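Local coordinates for protein amino acid amide racemase (Ochrobactrum anthropi, PDB 6GIO) that is a homodimeric enzyme of the class-III aminotransferase family, with pyridoxal-5'-phosphate bound in its pocket, at residues 131-136 and 197-202; 165-170 and 184-189; 6-11 and 23-28. One frame throughout, in Å; residues are numbered along the deposited sequence.

Interaction 1 of 3, residues 131-136 and 197-202; sequences RIISFI and EQVAAV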
loop_
_atom_site.group_PDB
_atom_site.type_symbol
_atom_site.label_atom_id
_atom_site.label_comp_id
_atom_site.label_asym_id
_atom_site.label_seq_id
_atom_site.Cartn_x
_atom_site.Cartn_y
_atom_site.Cartn_z
ATOM N N ARG C 131 21.148 6.240 11.854
ATOM C CA ARG C 131 21.091 7.535 11.197
ATOM C C ARG C 131 20.868 7.424 9.674
ATOM O O ARG C 131 21.329 6.460 9.023
ATOM C CB ARG C 131 22.364 8.315 11.471
ATOM C CG ARG C 131 22.573 8.656 12.939
ATOM C CD ARG C 131 23.849 9.463 13.067
ATOM N NE ARG C 131 24.414 9.480 14.424
ATOM C CZ ARG C 131 24.161 10.410 15.336
ATOM N NH1 ARG C 131 23.317 11.420 15.093
ATOM N NH2 ARG C 131 24.756 10.312 16.519
ATOM N N ILE C 132 20.156 8.424 9.138
ATOM C CA ILE C 132 19.781 8.463 7.727
ATOM C C ILE C 132 20.110 9.827 7.104
ATOM O O ILE C 132 19.827 10.841 7.706
ATOM C CB ILE C 132 18.260 8.155 7.535
ATOM C CG1 ILE C 132 17.945 6.703 7.928
ATOM C CG2 ILE C 132 17.831 8.406 6.089
ATOM C CD1 ILE C 132 18.634 5.630 7.117
ATOM N N ILE C 133 20.665 9.843 5.891
ATOM C CA ILE C 133 20.900 11.106 5.169
ATOM C C ILE C 133 19.792 11.257 4.132
ATOM O O ILE C 133 19.533 10.364 3.367
ATOM C CB ILE C 133 22.303 11.192 4.550
ATOM C CG1 ILE C 133 23.368 11.072 5.658
ATOM C CG2 ILE C 133 22.507 12.519 3.798
ATOM C CD1 ILE C 133 24.709 10.581 5.167
ATOM N N SER C 134 19.148 12.398 4.148
ATOM C CA SER C 134 18.132 12.732 3.175
ATOM C C SER C 134 18.272 14.211 2.675
ATOM O O SER C 134 19.136 14.953 3.143
ATOM C CB SER C 134 16.801 12.513 3.848
ATOM O OG SER C 134 15.756 12.774 2.970
ATOM N N PHE C 135 17.435 14.630 1.727
ATOM C CA PHE C 135 17.502 15.990 1.193
ATOM C C PHE C 135 16.308 16.837 1.549
ATOM O O PHE C 135 15.203 16.349 1.556
ATOM C CB PHE C 135 17.700 15.986 -0.334
ATOM C CG PHE C 135 19.112 15.686 -0.697
ATOM C CD1 PHE C 135 20.065 16.694 -0.664
ATOM C CD2 PHE C 135 19.519 14.392 -0.890
ATOM C CE1 PHE C 135 21.402 16.406 -0.898
ATOM C CE2 PHE C 135 20.866 14.095 -1.110
ATOM C CZ PHE C 135 21.800 15.112 -1.141
ATOM N N ILE C 136 16.563 18.105 1.841
ATOM C CA ILE C 136 15.495 19.078 1.998
ATOM C C ILE C 136 14.705 19.068 0.691
ATOM O O ILE C 136 15.263 19.203 -0.432
ATOM C CB ILE C 136 16.023 20.496 2.324
ATOM C CG1 ILE C 136 16.696 20.521 3.689
ATOM C CG2 ILE C 136 14.884 21.526 2.339
ATOM C CD1 ILE C 136 17.581 21.712 3.916
ATOM N N GLU C 197 29.910 6.330 10.439
ATOM C CA GLU C 197 29.727 4.909 10.777
ATOM C C GLU C 197 28.432 4.652 11.557
ATOM O O GLU C 197 28.083 3.496 11.826
ATOM C CB GLU C 197 30.961 4.341 11.506
ATOM C CG GLU C 197 31.109 4.787 12.956
ATOM C CD GLU C 197 31.662 6.227 13.177
ATOM O OE1 GLU C 197 32.011 6.975 12.212
ATOM O OE2 GLU C 197 31.740 6.605 14.373
ATOM N N GLN C 198 27.688 5.710 11.883
ATOM C CA GLN C 198 26.367 5.543 12.506
ATOM C C GLN C 198 25.229 5.751 11.488
ATOM O O GLN C 198 24.036 5.722 11.837
ATOM C CB GLN C 198 26.203 6.488 13.691
ATOM C CG GLN C 198 27.127 6.167 14.860
ATOM C CD GLN C 198 27.029 7.167 15.998
ATOM O OE1 GLN C 198 26.238 8.114 15.973
ATOM N NE2 GLN C 198 27.855 6.966 16.999
ATOM N N VAL C 199 25.609 5.964 10.240
ATOM C CA VAL C 199 24.656 6.243 9.188
ATOM C C VAL C 199 24.429 4.984 8.370
ATOM O O VAL C 199 25.378 4.455 7.728
ATOM C CB VAL C 199 25.140 7.374 8.256
ATOM C CG1 VAL C 199 24.088 7.608 7.166
ATOM C CG2 VAL C 199 25.413 8.639 9.042
ATOM N N ALA C 200 23.180 4.502 8.423
ATOM C CA ALA C 200 22.759 3.303 7.681
ATOM C C ALA C 200 22.833 3.522 6.160
ATOM O O ALA C 200 23.371 2.695 5.407
ATOM C CB ALA C 200 21.317 2.938 8.043
ATOM N N ALA C 201 22.245 4.638 5.732
ATOM C CA ALA C 201 21.965 4.880 4.340
ATOM C C ALA C 201 21.803 6.344 4.011
ATOM O O ALA C 201 21.453 7.147 4.881
ATOM C CB ALA C 201 20.676 4.176 3.997
ATOM N N VAL C 202 22.007 6.678 2.734
ATOM C CA VAL C 202 21.680 7.999 2.186
ATOM C C VAL C 202 20.634 7.737 1.159
ATOM O O VAL C 202 20.798 6.810 0.346
ATOM C CB VAL C 202 22.901 8.729 1.533
ATOM C CG1 VAL C 202 23.684 7.825 0.605
ATOM C CG2 VAL C 202 22.485 10.006 0.802
#
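Gln198 and Arg131 open the contact side by side, their extended chains pointing the same way and their amide and guanidinium planes only 7° apart. This near-coplanarity lets one oxygen serve two donors: Gln198 OE1 accepts from Arg131 NE at 2.8 Å, on a lone pair, and from Arg131 NH2 at 2.7 Å, nearly in line with its C=O. The pairing continues in the backbone, where Arg131 N donates to Gln198 O (2.9 Å). Val199 follows as the parallel bridge partner of Arg131; its CG1, anti to the backbone N (chi1 180°), is placed to meet Ile133 CD1 at 3.6 Å. Ala200 N then bonds to Arg131 O at 2.8 Å, while Ala200 CB packs on Ile132 CD1. Its helical backbone angles mark an extra residue on this strand, as in a beta bulge: two steps from Arg131 to Ile133 match three from Val199 to Val202. Ala201 O receives Ile133 N (3.0 Å) in a nearly straight bond, whereas the buried Ala201 N has no partner in the model. Val202 regains the face of Val199, with its CG2 3.9 Å from Ile133 CG2. In the mostly parallel, helix-flanked sheet of the fold-type-I PLP-binding domain, 131-135 lies between 199-204 and the outermost strand 164-167; helix 220-229 covers Ile133 and Val202, and helix 112-127 meets Ala200 and Ala201.

Interaction 2 of 3, residues 165-170 and 184-189; sequences LLLPYP and ELLDYH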
loop_
_atom_site.group_PDB
_atom_site.type_symbol
_atom_site.label_atom_id
_atom_site.label_comp_id
_atom_site.label_asym_id
_atom_site.label_seq_id
_atom_site.Cartn_x
_atom_site.Cartn_y
_atom_site.Cartn_z
ATOM N N LEU C 165 19.593 13.430 8.970
ATOM C CA LEU C 165 20.365 14.587 8.556
ATOM C C LEU C 165 19.785 15.037 7.241
ATOM O O LEU C 165 19.886 14.284 6.262
ATOM C CB LEU C 165 21.850 14.199 8.367
ATOM C CG LEU C 165 22.782 15.335 7.880
ATOM C CD1 LEU C 165 22.572 16.568 8.736
ATOM C CD2 LEU C 165 24.260 14.942 7.884
ATOM N N LEU C 166 19.155 16.225 7.232
ATOM C CA LEU C 166 18.634 16.878 6.015
ATOM C C LEU C 166 19.576 17.936 5.395
ATOM O O LEU C 166 19.925 18.924 6.035
ATOM C CB LEU C 166 17.303 17.552 6.300
ATOM C CG LEU C 166 16.111 16.634 6.523
ATOM C CD1 LEU C 166 14.915 17.496 6.942
ATOM C CD2 LEU C 166 15.739 15.797 5.309
ATOM N N LEU C 167 19.963 17.740 4.133
ATOM C CA LEU C 167 20.876 18.636 3.442
ATOM C C LEU C 167 20.159 19.347 2.341
ATOM O O LEU C 167 19.236 18.770 1.777
ATOM C CB LEU C 167 21.982 17.822 2.785
ATOM C CG LEU C 167 22.899 16.975 3.670
ATOM C CD1 LEU C 167 23.761 16.086 2.804
ATOM C CD2 LEU C 167 23.743 17.865 4.558
ATOM N N PRO C 168 20.618 20.567 1.959
ATOM C CA PRO C 168 20.078 21.190 0.768
ATOM C C PRO C 168 20.393 20.388 -0.489
ATOM O O PRO C 168 21.479 19.763 -0.618
ATOM C CB PRO C 168 20.775 22.565 0.736
ATOM C CG PRO C 168 21.291 22.795 2.116
ATOM C CD PRO C 168 21.624 21.434 2.608
ATOM N N TYR C 169 19.435 20.370 -1.405
ATOM C CA TYR C 169 19.686 19.801 -2.727
ATOM C C TYR C 169 20.166 20.938 -3.662
ATOM O O TYR C 169 19.469 21.923 -3.870
ATOM C CB TYR C 169 18.420 19.085 -3.242
ATOM C CG TYR C 169 18.575 18.102 -4.381
ATOM C CD1 TYR C 169 18.616 18.530 -5.689
ATOM C CD2 TYR C 169 18.578 16.699 -4.141
ATOM C CE1 TYR C 169 18.669 17.618 -6.749
ATOM C CE2 TYR C 169 18.626 15.793 -5.177
ATOM C CZ TYR C 169 18.688 16.254 -6.487
ATOM O OH TYR C 169 18.727 15.362 -7.544
ATOM N N PRO C 170 21.386 20.827 -4.168
ATOM C CA PRO C 170 21.925 21.893 -4.998
ATOM C C PRO C 170 21.117 22.116 -6.255
ATOM O O PRO C 170 20.920 21.173 -7.043
ATOM C CB PRO C 170 23.289 21.372 -5.435
ATOM C CG PRO C 170 23.544 20.142 -4.681
ATOM C CD PRO C 170 22.333 19.716 -3.962
ATOM N N GLU C 184 30.690 19.909 1.359
ATOM C CA GLU C 184 31.490 20.477 2.484
ATOM C C GLU C 184 30.686 20.358 3.795
ATOM O O GLU C 184 31.215 19.915 4.761
ATOM C CB GLU C 184 31.987 21.883 2.101
ATOM C CG GLU C 184 32.401 22.778 3.258
ATOM C CD GLU C 184 33.261 24.010 2.978
ATOM O OE1 GLU C 184 32.804 25.138 3.183
ATOM O OE2 GLU C 184 34.398 23.840 2.610
ATOM N N LEU C 185 29.425 20.763 3.759
ATOM C CA LEU C 185 28.509 20.680 4.864
ATOM C C LEU C 185 28.371 19.242 5.381
ATOM O O LEU C 185 28.364 19.020 6.581
ATOM C CB LEU C 185 27.138 21.258 4.456
ATOM C CG LEU C 185 26.041 21.338 5.491
ATOM C CD1 LEU C 185 26.449 22.098 6.733
ATOM C CD2 LEU C 185 24.842 22.037 4.884
ATOM N N LEU C 186 28.278 18.277 4.481
ATOM C CA LEU C 186 28.189 16.869 4.863
ATOM C C LEU C 186 29.481 16.421 5.493
ATOM O O LEU C 186 29.454 15.730 6.537
ATOM C CB LEU C 186 27.873 15.965 3.689
ATOM C CG LEU C 186 27.788 14.464 3.935
ATOM C CD1 LEU C 186 26.604 14.134 4.840
ATOM C CD2 LEU C 186 27.714 13.701 2.621
ATOM N N ASP C 187 30.596 16.801 4.878
ATOM C CA ASP C 187 31.920 16.464 5.452
ATOM C C ASP C 187 32.021 16.995 6.876
ATOM O O ASP C 187 32.617 16.338 7.736
ATOM C CB ASP C 187 33.068 17.087 4.670
ATOM C CG ASP C 187 33.248 16.494 3.308
ATOM O OD1 ASP C 187 32.851 15.312 3.060
ATOM O OD2 ASP C 187 33.823 17.232 2.470
ATOM N N TYR C 188 31.459 18.187 7.111
ATOM C CA TYR C 188 31.501 18.816 8.433
ATOM C C TYR C 188 30.665 18.059 9.440
ATOM O O TYR C 188 31.112 17.815 10.553
ATOM C CB TYR C 188 31.025 20.284 8.396
ATOM C CG TYR C 188 31.340 21.042 9.668
ATOM C CD1 TYR C 188 32.670 21.368 10.017
ATOM C CD2 TYR C 188 30.319 21.459 10.511
ATOM C CE1 TYR C 188 32.950 22.078 11.184
ATOM C CE2 TYR C 188 30.579 22.154 11.665
ATOM C CZ TYR C 188 31.880 22.475 12.001
ATOM O OH TYR C 188 32.071 23.168 13.182
ATOM N N HIS C 189 29.428 17.734 9.074
ATOM C CA HIS C 189 28.607 16.861 9.908
ATOM C C HIS C 189 29.330 15.518 10.215
ATOM O O HIS C 189 29.407 15.107 11.368
ATOM C CB HIS C 189 27.255 16.663 9.279
ATOM C CG HIS C 189 26.299 17.762 9.596
ATOM N ND1 HIS C 189 26.186 18.914 8.836
ATOM C CD2 HIS C 189 25.416 17.902 10.605
ATOM C CE1 HIS C 189 25.239 19.688 9.341
ATOM N NE2 HIS C 189 24.760 19.097 10.419
#
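Leu165 meets His189 through a CH-pi contact in a strand-on-helix interface that is otherwise aliphatic. Leu165 CD1 stands over one face of the imidazole, 3.8 Å from the ring centroid and 19° off the ring normal, while the other methyl, CD2, rests on His189 CB at 3.7 Å. With CG anti to the backbone N (chi1 178°), Leu165 extends far enough from the strand to set both methyls against the histidine.

Apolar packing continues along the interface. Leu186 CD1 touches two leucines of the strand, 3.9 Å from Leu165 CD2 and 4.0 Å from Leu167 CD1. Further on, Leu185 CD2 touches Pro168 CD at 4.0 Å, the two side chains crossing at about a right angle.

Hydrogen bonding fixes the ring from within the helix. His189 ND1 donates to Leu185 O at 3.1 Å, with the oxygen in the ring plane, and His189 N reaches the same oxygen from the opposite face of its carbonyl. The ND1 bond probably helps fix the rotation of the imidazole, whose face meets Leu165.

Strand and helix run nearly antiparallel, at 161°, as the first half of a beta-alpha-beta crossover that leads on to strand 199-204. Leu186 also reaches Ile133 of strand 131-135 and Leu224 of helix 220-229, and Asp187 forms a salt bridge with Arg227 of that helix.

Interaction 3 of 3, residues 6-11 and 23-28; sequences SLRERD and FSPLSL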
loop_
_atom_site.group_PDB
_atom_site.type_symbol
_atom_site.label_atom_id
_atom_site.label_comp_id
_atom_site.label_asym_id
_atom_site.label_seq_id
_atom_site.Cartn_x
_atom_site.Cartn_y
_atom_site.Cartn_z
ATOM N N SER C 6 -23.260 15.571 -10.314
ATOM C CA SER C 6 -22.029 15.311 -11.011
ATOM C C SER C 6 -21.156 14.343 -10.186
ATOM O O SER C 6 -21.313 14.240 -8.972
ATOM C CB SER C 6 -21.306 16.628 -11.240
ATOM O OG SER C 6 -20.846 17.168 -10.012
ATOM N N LEU C 7 -20.261 13.637 -10.858
ATOM C CA LEU C 7 -19.231 12.831 -10.187
ATOM C C LEU C 7 -18.414 13.703 -9.238
ATOM O O LEU C 7 -18.129 13.298 -8.106
ATOM C CB LEU C 7 -18.302 12.191 -11.223
ATOM C CG LEU C 7 -17.183 11.259 -10.737
ATOM C CD1 LEU C 7 -17.718 10.182 -9.817
ATOM C CD2 LEU C 7 -16.476 10.650 -11.917
ATOM N N ARG C 8 -18.044 14.909 -9.687
ATOM C CA ARG C 8 -17.342 15.856 -8.809
ATOM C C ARG C 8 -18.084 16.119 -7.484
ATOM O O ARG C 8 -17.484 16.124 -6.403
ATOM C CB ARG C 8 -17.116 17.172 -9.538
ATOM C CG ARG C 8 -16.376 18.188 -8.696
ATOM C CD ARG C 8 -16.093 19.421 -9.516
ATOM N NE ARG C 8 -15.289 20.373 -8.767
ATOM C CZ ARG C 8 -15.283 21.684 -8.971
ATOM N NH1 ARG C 8 -16.067 22.239 -9.892
ATOM N NH2 ARG C 8 -14.504 22.455 -8.226
ATOM N N GLU C 9 -19.401 16.300 -7.580
ATOM C CA GLU C 9 -20.224 16.577 -6.429
ATOM C C GLU C 9 -20.385 15.335 -5.564
ATOM O O GLU C 9 -20.338 15.398 -4.360
ATOM C CB GLU C 9 -21.610 17.125 -6.877
ATOM C CG GLU C 9 -21.552 18.574 -7.378
ATOM C CD GLU C 9 -22.861 19.084 -8.009
ATOM O OE1 GLU C 9 -23.530 18.353 -8.807
ATOM O OE2 GLU C 9 -23.216 20.239 -7.702
ATOM N N ARG C 10 -20.599 14.197 -6.195
ATOM C CA ARG C 10 -20.662 12.956 -5.456
ATOM C C ARG C 10 -19.337 12.714 -4.686
ATOM O O ARG C 10 -19.362 12.240 -3.537
ATOM C CB ARG C 10 -20.972 11.814 -6.393
ATOM C CG ARG C 10 -22.447 11.769 -6.789
ATOM C CD ARG C 10 -22.657 10.880 -8.004
ATOM N NE ARG C 10 -22.228 9.521 -7.745
ATOM C CZ ARG C 10 -21.699 8.697 -8.658
ATOM N NH1 ARG C 10 -21.528 9.100 -9.914
ATOM N NH2 ARG C 10 -21.331 7.456 -8.315
ATOM N N ASP C 11 -18.219 13.066 -5.310
ATOM C CA ASP C 11 -16.888 12.902 -4.708
ATOM C C ASP C 11 -16.798 13.761 -3.462
ATOM O O ASP C 11 -16.282 13.308 -2.428
ATOM C CB ASP C 11 -15.787 13.251 -5.720
ATOM C CG ASP C 11 -14.372 13.189 -5.116
ATOM O OD1 ASP C 11 -13.991 14.176 -4.451
ATOM O OD2 ASP C 11 -13.645 12.177 -5.316
ATOM N N PHE C 23 -6.145 19.501 -8.563
ATOM C CA PHE C 23 -5.657 20.691 -9.254
ATOM C C PHE C 23 -6.689 21.300 -10.193
ATOM O O PHE C 23 -6.461 22.388 -10.693
ATOM C CB PHE C 23 -4.400 20.362 -10.051
ATOM C CG PHE C 23 -3.235 19.986 -9.195
ATOM C CD1 PHE C 23 -3.088 18.696 -8.737
ATOM C CD2 PHE C 23 -2.284 20.922 -8.845
ATOM C CE1 PHE C 23 -2.002 18.329 -7.961
ATOM C CE2 PHE C 23 -1.201 20.566 -8.064
ATOM C CZ PHE C 23 -1.054 19.272 -7.612
ATOM N N SER C 24 -7.788 20.586 -10.454
ATOM C CA SER C 24 -8.811 21.030 -11.406
ATOM C C SER C 24 -10.073 20.267 -11.132
ATOM O O SER C 24 -10.039 19.295 -10.371
ATOM C CB SER C 24 -8.372 20.821 -12.874
ATOM O OG SER C 24 -8.662 19.510 -13.359
ATOM N N PRO C 25 -11.201 20.682 -11.751
ATOM C CA PRO C 25 -12.453 19.910 -11.575
ATOM C C PRO C 25 -12.523 18.529 -12.282
ATOM O O PRO C 25 -13.532 17.834 -12.147
ATOM C CB PRO C 25 -13.542 20.824 -12.197
ATOM C CG PRO C 25 -12.880 22.163 -12.419
ATOM C CD PRO C 25 -11.394 21.887 -12.576
ATOM N N LEU C 26 -11.501 18.163 -13.053
ATOM C CA LEU C 26 -11.560 16.966 -13.883
ATOM C C LEU C 26 -11.953 15.732 -13.051
ATOM O O LEU C 26 -11.312 15.403 -12.057
ATOM C CB LEU C 26 -10.219 16.728 -14.563
ATOM C CG LEU C 26 -10.102 15.505 -15.503
ATOM C CD1 LEU C 26 -11.143 15.593 -16.617
ATOM C CD2 LEU C 26 -8.677 15.407 -16.029
ATOM N N SER C 27 -13.027 15.096 -13.486
ATOM C CA SER C 27 -13.662 13.970 -12.813
ATOM C C SER C 27 -13.906 12.952 -13.922
ATOM O O SER C 27 -14.489 13.292 -14.961
ATOM C CB SER C 27 -14.965 14.445 -12.124
ATOM O OG SER C 27 -14.631 15.479 -11.204
ATOM N N LEU C 28 -13.448 11.714 -13.711
ATOM C CA LEU C 28 -13.234 10.745 -14.799
ATOM C C LEU C 28 -14.201 9.578 -14.872
ATOM O O LEU C 28 -14.551 8.985 -13.872
ATOM C CB LEU C 28 -11.801 10.166 -14.730
ATOM C CG LEU C 28 -10.638 11.162 -14.799
ATOM C CD1 LEU C 28 -9.300 10.451 -14.523
ATOM C CD2 LEU C 28 -10.607 11.885 -16.143
#
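Arg8 lies along the loop 23-28, touching first Ser27 and then Pro25. Its CB is 3.4 Å from Ser27 OG, and CG is still near that oxygen at 4.1 Å. Because CG is anti to the backbone N (chi1 -179°) and the chain stays extended to NE, the side chain runs straight off the helix beside Pro25, pointing the same way as the proline ring. CD comes within 4.0 Å of Pro25 CB; NE and CZ pass the same carbon slightly closer, and NH1 ends 3.7 Å from it. Pro25 CB therefore sits over one face of the guanidinium, toward its rim, in a van der Waals contact of a proline methylene with a flat cationic group.

The serine hydroxyl is positioned by its own loop: Ser27 OG donates to Pro25 O at 2.8 Å, tilted 29° from the carbonyl plane. Beside it, Leu7 CD2 lies close to Leu28 O, at 3.2 Å. The helix that presents Leu7 and Arg8 begins with a capping box, in which Glu9 N donates to Ser6 OG at 3.0 Å and Ser6 N to Glu9 OE1.

Helix 7-14 is thus laid against the approach to strand 28-32. Tyr377 and Tyr380 of helix 369-382 pack on Pro25, Phe436 touches both Arg8 and Pro25, and across the dimer interface Arg10 forms salt bridges with Glu85 and Glu92 of the second subunit.

In the fold
From the N terminus, interaction 3 comes first: 6-11 meets 23-28, closing a short loop that lays helix 7-14 beside the entry to strand 28-32, the outermost strand, within this chain, of one seven-stranded sheet. Interaction 1 opens much later, at 131, and closes with 197-202. Within that span interaction 2 opens at 165 and closes by 189, so the two are nested without crossing. Strand 131-135 stands between 164-167 and 199-204 in the other seven-stranded sheet, and Ile132 O to Leu165 N (2.9 Å) is a probable hydrogen bond joining the two contacts. Interaction 3 stands apart, its centre about 41 Å from that of interaction 1.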